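Local coordinates for baculoviral IAP repeat-containing protein 2 (Homo sapiens, PDB 3M1D) that probably restrains apoptosis and takes part in TNF-receptor signalling, through a zinc-binding BIR domain that is recruited by the adaptor TRAF2, at residues 47-50 against 51-54; 62-65 against 66-69. All coordinates share one frame; numbering follows the deposited sequence.

Contact 1. Residues 47-50 against 51-54. With ZN (zinc ion), chain C.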
ATOM      1  N   VAL A  47      -1.861   2.941   6.007  1.00 22.06           N
ATOM      2  CA  VAL A  47      -0.713   2.348   5.365  1.00 19.34           C
ATOM      3  C   VAL A  47       0.138   3.464   4.748  1.00 21.51           C
ATOM      4  O   VAL A  47      -0.335   4.577   4.554  1.00 21.74           O
ATOM      5  CB  VAL A  47      -1.165   1.340   4.285  1.00 22.99           C
ATOM      6  CG1 VAL A  47      -2.024   0.250   4.916  1.00 21.02           C
ATOM      7  CG2 VAL A  47      -1.958   2.061   3.204  1.00 19.72           C
ATOM      8  N   LYS A  48       1.389   3.156   4.432  1.00 21.84           N
ATOM      9  CA  LYS A  48       2.333   4.166   3.994  1.00 22.64           C
ATOM     10  C   LYS A  48       3.171   3.595   2.851  1.00 21.19           C
ATOM     11  O   LYS A  48       3.576   2.438   2.898  1.00 22.10           O
ATOM     12  CB  LYS A  48       3.204   4.565   5.197  1.00 25.94           C
ATOM     13  CG  LYS A  48       4.111   5.777   5.023  1.00 31.46           C
ATOM     14  CD  LYS A  48       4.685   6.190   6.395  1.00 31.88           C
ATOM     15  CE  LYS A  48       5.844   7.168   6.280  1.00 42.66           C
ATOM     16  NZ  LYS A  48       6.696   7.161   7.517  1.00 49.21           N
ATOM     17  N   CYS A  49       3.411   4.388   1.807  1.00 19.84           N
ATOM     18  CA  CYS A  49       4.262   3.918   0.715  1.00 22.15           C
ATOM     19  C   CYS A  49       5.717   3.890   1.148  1.00 24.00           C
ATOM     20  O   CYS A  49       6.225   4.862   1.715  1.00 24.62           O
ATOM     21  CB  CYS A  49       4.122   4.792  -0.530  1.00 22.23           C
ATOM     22  SG  CYS A  49       5.208   4.251  -1.879  1.00 22.76           S
ATOM     23  N   PHE A  50       6.377   2.766   0.898  1.00 22.69           N
ATOM     24  CA  PHE A  50       7.780   2.606   1.244  1.00 24.90           C
ATOM     25  C   PHE A  50       8.663   3.553   0.430  1.00 23.32           C
ATOM     26  O   PHE A  50       9.778   3.875   0.840  1.00 23.93           O
ATOM     27  CB  PHE A  50       8.230   1.146   1.047  1.00 18.85           C
ATOM     28  CG  PHE A  50       8.517   0.774  -0.390  1.00 19.02           C
ATOM     29  CD1 PHE A  50       9.762   0.281  -0.752  1.00 21.27           C
ATOM     30  CD2 PHE A  50       7.538   0.887  -1.365  1.00 20.77           C
ATOM     31  CE1 PHE A  50      10.037  -0.075  -2.069  1.00 24.40           C
ATOM     32  CE2 PHE A  50       7.795   0.521  -2.678  1.00 21.88           C
ATOM     33  CZ  PHE A  50       9.059   0.050  -3.030  1.00 25.14           C
ATOM     34  N   CYS A  51       8.159   4.013  -0.712  1.00 23.32           N
ATOM     35  CA  CYS A  51       8.956   4.854  -1.600  1.00 25.85           C
ATOM     36  C   CYS A  51       8.777   6.346  -1.356  1.00 26.65           C
ATOM     37  O   CYS A  51       9.757   7.077  -1.240  1.00 24.60           O
ATOM     38  CB  CYS A  51       8.652   4.552  -3.072  1.00 24.40           C
ATOM     39  SG  CYS A  51       9.606   5.576  -4.233  1.00 24.43           S
ATOM     40  N   CYS A  52       7.530   6.800  -1.289  1.00 21.52           N
ATOM     41  CA  CYS A  52       7.266   8.234  -1.197  1.00 21.50           C
ATOM     42  C   CYS A  52       6.644   8.662   0.126  1.00 20.47           C
ATOM     43  O   CYS A  52       6.519   9.851   0.385  1.00 21.12           O
ATOM     44  CB  CYS A  52       6.374   8.694  -2.349  1.00 19.25           C
ATOM     45  SG  CYS A  52       4.626   8.076  -2.259  1.00 21.42           S
ATOM     46  N   GLY A  53       6.251   7.708   0.961  1.00 21.09           N
ATOM     47  CA  GLY A  53       5.667   8.065   2.250  1.00 22.94           C
ATOM     48  C   GLY A  53       4.204   8.513   2.200  1.00 24.41           C
ATOM     49  O   GLY A  53       3.657   8.959   3.203  1.00 21.31           O
ATOM     50  N   LEU A  54       3.550   8.401   1.045  1.00 21.63           N
ATOM     51  CA  LEU A  54       2.115   8.702   0.991  1.00 23.15           C
ATOM     52  C   LEU A  54       1.362   7.845   2.017  1.00 21.74           C
ATOM     53  O   LEU A  54       1.594   6.643   2.102  1.00 20.92           O
ATOM     54  CB  LEU A  54       1.559   8.444  -0.411  1.00 21.84           C
ATOM     55  CG  LEU A  54       0.051   8.567  -0.618  1.00 20.92           C
ATOM     56  CD1 LEU A  54      -0.391  10.028  -0.554  1.00 23.85           C
ATOM     57  CD2 LEU A  54      -0.306   7.954  -1.964  1.00 19.11           C
TER
HETATM   58 ZN    ZN C1000       4.757   6.027  -3.352  1.00 23.90          ZN
HETATM   59  O   HOH W   1      12.116   5.370   0.271  1.00 24.64           O
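C49 and C52 meet through a zinc ion, which C49 SG binds at 2.4 Å and C52 SG at 2.3 Å; H69 and C76 complete the site of three cysteines and one histidine in this BIR domain. The two cysteines reach the metal by different torsions: in C49 the sulfur lies anti to the backbone N (chi1 178°), whereas in C52 it is tucked between N and the carbonyl carbon (chi1 69°). The second shell is made of amides turned inward onto sulfur. C49 SG accepts from C51 N at 3.2 Å and from C52 N at 3.5 Å, the latter nearly straight with 164° at the hydrogen, and C52 SG in turn accepts from L54 N. This is the zinc-knuckle pattern of a CxxC turn; such N-H...S bonds would be expected to offset part of the thiolate charge.

The backbone pins the same turn. L54 O accepts from C49 N at 2.9 Å, and C49 O receives G53 N, also at 2.9 Å. G53 has a positive phi, a conformation glycine takes readily, which lets the chain turn back toward strand 55-56. K48 CG runs past G53 O at 3.7 Å. C51 CB sits over one face of the F50 ring, offset toward its rim; the ring also makes a cation-pi contact with R15 and meets F78 edge-to-face.

The turn links strands 47-49 and 55-56 of the antiparallel sheet, with V47 pairing to L56 and K48 to Y39 of the edge strand 38-40, while L54 packs on H69 and L72 of helix 65-72.

Contact 2. Residues 62-65 against 66-69. With ZN (zinc ion), chain C.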
ATOM      1  N   GLY A  62     -13.812  -1.820  -2.773  1.00 30.97           N
ATOM      2  CA  GLY A  62     -13.602  -1.472  -4.170  1.00 27.11           C
ATOM      3  C   GLY A  62     -12.482  -0.470  -4.402  1.00 31.80           C
ATOM      4  O   GLY A  62     -12.137  -0.171  -5.545  1.00 30.00           O
ATOM      5  N   ASP A  63     -11.905   0.054  -3.326  1.00 26.94           N
ATOM      6  CA  ASP A  63     -10.793   1.000  -3.454  1.00 26.37           C
ATOM      7  C   ASP A  63      -9.586   0.342  -4.101  1.00 23.64           C
ATOM      8  O   ASP A  63      -9.204  -0.772  -3.744  1.00 24.08           O
ATOM      9  CB  ASP A  63     -10.379   1.537  -2.085  1.00 28.60           C
ATOM     10  CG  ASP A  63     -11.180   2.747  -1.668  1.00 30.97           C
ATOM     11  OD1 ASP A  63     -11.912   3.308  -2.514  1.00 32.26           O
ATOM     12  OD2 ASP A  63     -11.068   3.140  -0.490  1.00 30.66           O
ATOM     13  N   SER A  64      -8.962   1.046  -5.037  1.00 24.31           N
ATOM     14  CA  SER A  64      -7.756   0.526  -5.660  1.00 26.99           C
ATOM     15  C   SER A  64      -6.517   1.206  -5.082  1.00 21.58           C
ATOM     16  O   SER A  64      -6.327   2.397  -5.278  1.00 26.21           O
ATOM     17  CB  SER A  64      -7.795   0.758  -7.160  1.00 22.18           C
ATOM     18  OG  SER A  64      -6.491   0.611  -7.692  1.00 24.36           O
ATOM     19  N   PRO A  65      -5.678   0.453  -4.361  1.00 23.95           N
ATOM     20  CA  PRO A  65      -4.482   1.082  -3.789  1.00 25.52           C
ATOM     21  C   PRO A  65      -3.568   1.660  -4.868  1.00 23.19           C
ATOM     22  O   PRO A  65      -3.004   2.731  -4.674  1.00 24.10           O
ATOM     23  CB  PRO A  65      -3.799  -0.075  -3.053  1.00 24.82           C
ATOM     24  CG  PRO A  65      -4.928  -0.977  -2.666  1.00 27.61           C
ATOM     25  CD  PRO A  65      -5.890  -0.909  -3.839  1.00 24.57           C
ATOM     26  N   ILE A  66      -3.451   0.982  -6.005  1.00 26.27           N
ATOM     27  CA  ILE A  66      -2.608   1.489  -7.082  1.00 23.14           C
ATOM     28  C   ILE A  66      -3.167   2.767  -7.696  1.00 28.69           C
ATOM     29  O   ILE A  66      -2.416   3.716  -7.957  1.00 25.44           O
ATOM     30  CB  ILE A  66      -2.354   0.425  -8.154  1.00 25.56           C
ATOM     31  CG1 ILE A  66      -1.374  -0.609  -7.615  1.00 25.84           C
ATOM     32  CG2 ILE A  66      -1.822   1.071  -9.427  1.00 27.76           C
ATOM     33  CD1 ILE A  66      -1.150  -1.791  -8.537  1.00 30.88           C
ATOM     34  N   GLN A  67      -4.485   2.815  -7.896  1.00 23.94           N
ATOM     35  CA  GLN A  67      -5.115   4.024  -8.427  1.00 25.74           C
ATOM     36  C   GLN A  67      -5.031   5.189  -7.463  1.00 27.13           C
ATOM     37  O   GLN A  67      -4.745   6.312  -7.869  1.00 26.62           O
ATOM     38  CB  GLN A  67      -6.594   3.800  -8.750  1.00 27.65           C
ATOM     39  CG  GLN A  67      -6.869   3.281 -10.140  1.00 40.67           C
ATOM     40  CD  GLN A  67      -8.335   3.404 -10.516  1.00 46.83           C
ATOM     41  OE1 GLN A  67      -9.117   4.063  -9.823  1.00 49.42           O
ATOM     42  NE2 GLN A  67      -8.712   2.782 -11.627  1.00 50.38           N
ATOM     43  N   LYS A  68      -5.340   4.942  -6.194  1.00 21.19           N
ATOM     44  CA  LYS A  68      -5.260   6.023  -5.218  1.00 25.35           C
ATOM     45  C   LYS A  68      -3.837   6.568  -5.212  1.00 24.05           C
ATOM     46  O   LYS A  68      -3.622   7.773  -5.189  1.00 26.40           O
ATOM     47  CB  LYS A  68      -5.647   5.547  -3.810  1.00 28.47           C
ATOM     48  CG  LYS A  68      -7.151   5.522  -3.563  1.00 30.39           C
ATOM     49  CD  LYS A  68      -7.458   5.502  -2.067  1.00 37.26           C
ATOM     50  CE  LYS A  68      -8.954   5.606  -1.785  1.00 37.37           C
ATOM     51  NZ  LYS A  68      -9.230   5.609  -0.302  1.00 35.55           N
ATOM     52  N   HIS A  69      -2.880   5.654  -5.256  1.00 22.42           N
ATOM     53  CA  HIS A  69      -1.463   5.989  -5.215  1.00 26.49           C
ATOM     54  C   HIS A  69      -1.053   6.865  -6.407  1.00 28.37           C
ATOM     55  O   HIS A  69      -0.433   7.915  -6.228  1.00 30.09           O
ATOM     56  CB  HIS A  69      -0.660   4.691  -5.221  1.00 24.48           C
ATOM     57  CG  HIS A  69       0.739   4.835  -4.722  1.00 25.62           C
ATOM     58  ND1 HIS A  69       1.484   3.759  -4.288  1.00 26.49           N
ATOM     59  CD2 HIS A  69       1.530   5.925  -4.578  1.00 26.71           C
ATOM     60  CE1 HIS A  69       2.674   4.179  -3.900  1.00 21.01           C
ATOM     61  NE2 HIS A  69       2.725   5.488  -4.062  1.00 18.61           N
TER
HETATM   62 ZN    ZN C1000       4.757   6.027  -3.352  1.00 23.90          ZN
HETATM   63  O   HOH W   2      -4.611  -1.909  -6.724  1.00 21.35           O
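S64 OG is gripped twice: it accepts from Q67 N at 3.0 Å, with 163° at the hydrogen, and it also meets a water that accepts from I66 N. The hydroxyl is placed there by a chi1 of 163°, which sets it opposite the backbone N, and the CB and CG of Q67 lie alongside it. Through the water, it engages a second N-H of the helix's first turn. The carbonyl of the same residue does another job, S64 O receiving K68 N at 2.9 Å.

The bond from Q67 N to S64 OG makes S64 the N-cap of helix 65-72, with P65 in the first position, where its ring nitrogen has no hydrogen to leave unpaired. P65 O continues the i to i+4 pattern by taking H69 N.

K68 extends its chain back past the cap to D63, the residue before S64. K68 NZ meets D63 OD2 at 3.1 Å in a salt bridge, arriving from above the carboxylate plane; OD2 also accepts from K60 N, and K68 makes a cation-pi contact with W59. From the next helix position H69 sends NE2 to the zinc ion at 2.2 Å, while its ND1 is hydrogen-bonded to A36 O.

From the N terminus, the chain passes through helices 9-17 and 30-35 and strand 38-40 before contact 1 closes the short turn from strand 47-49 into strand 55-56. Contact 2 follows in series, closing the first turn of helix 65-72; the two local loops neither nest nor cross. Their centres are about 13 Å apart, yet they meet through their ligands at the zinc ion, where C49 SG lies 3.2 Å from H69 CE1. The metal therefore ties the sheet's turn to the helix. C76, between helices 65-72 and 77-83, supplies the remaining ligand and brings the C-terminal part of the chain to the same centre.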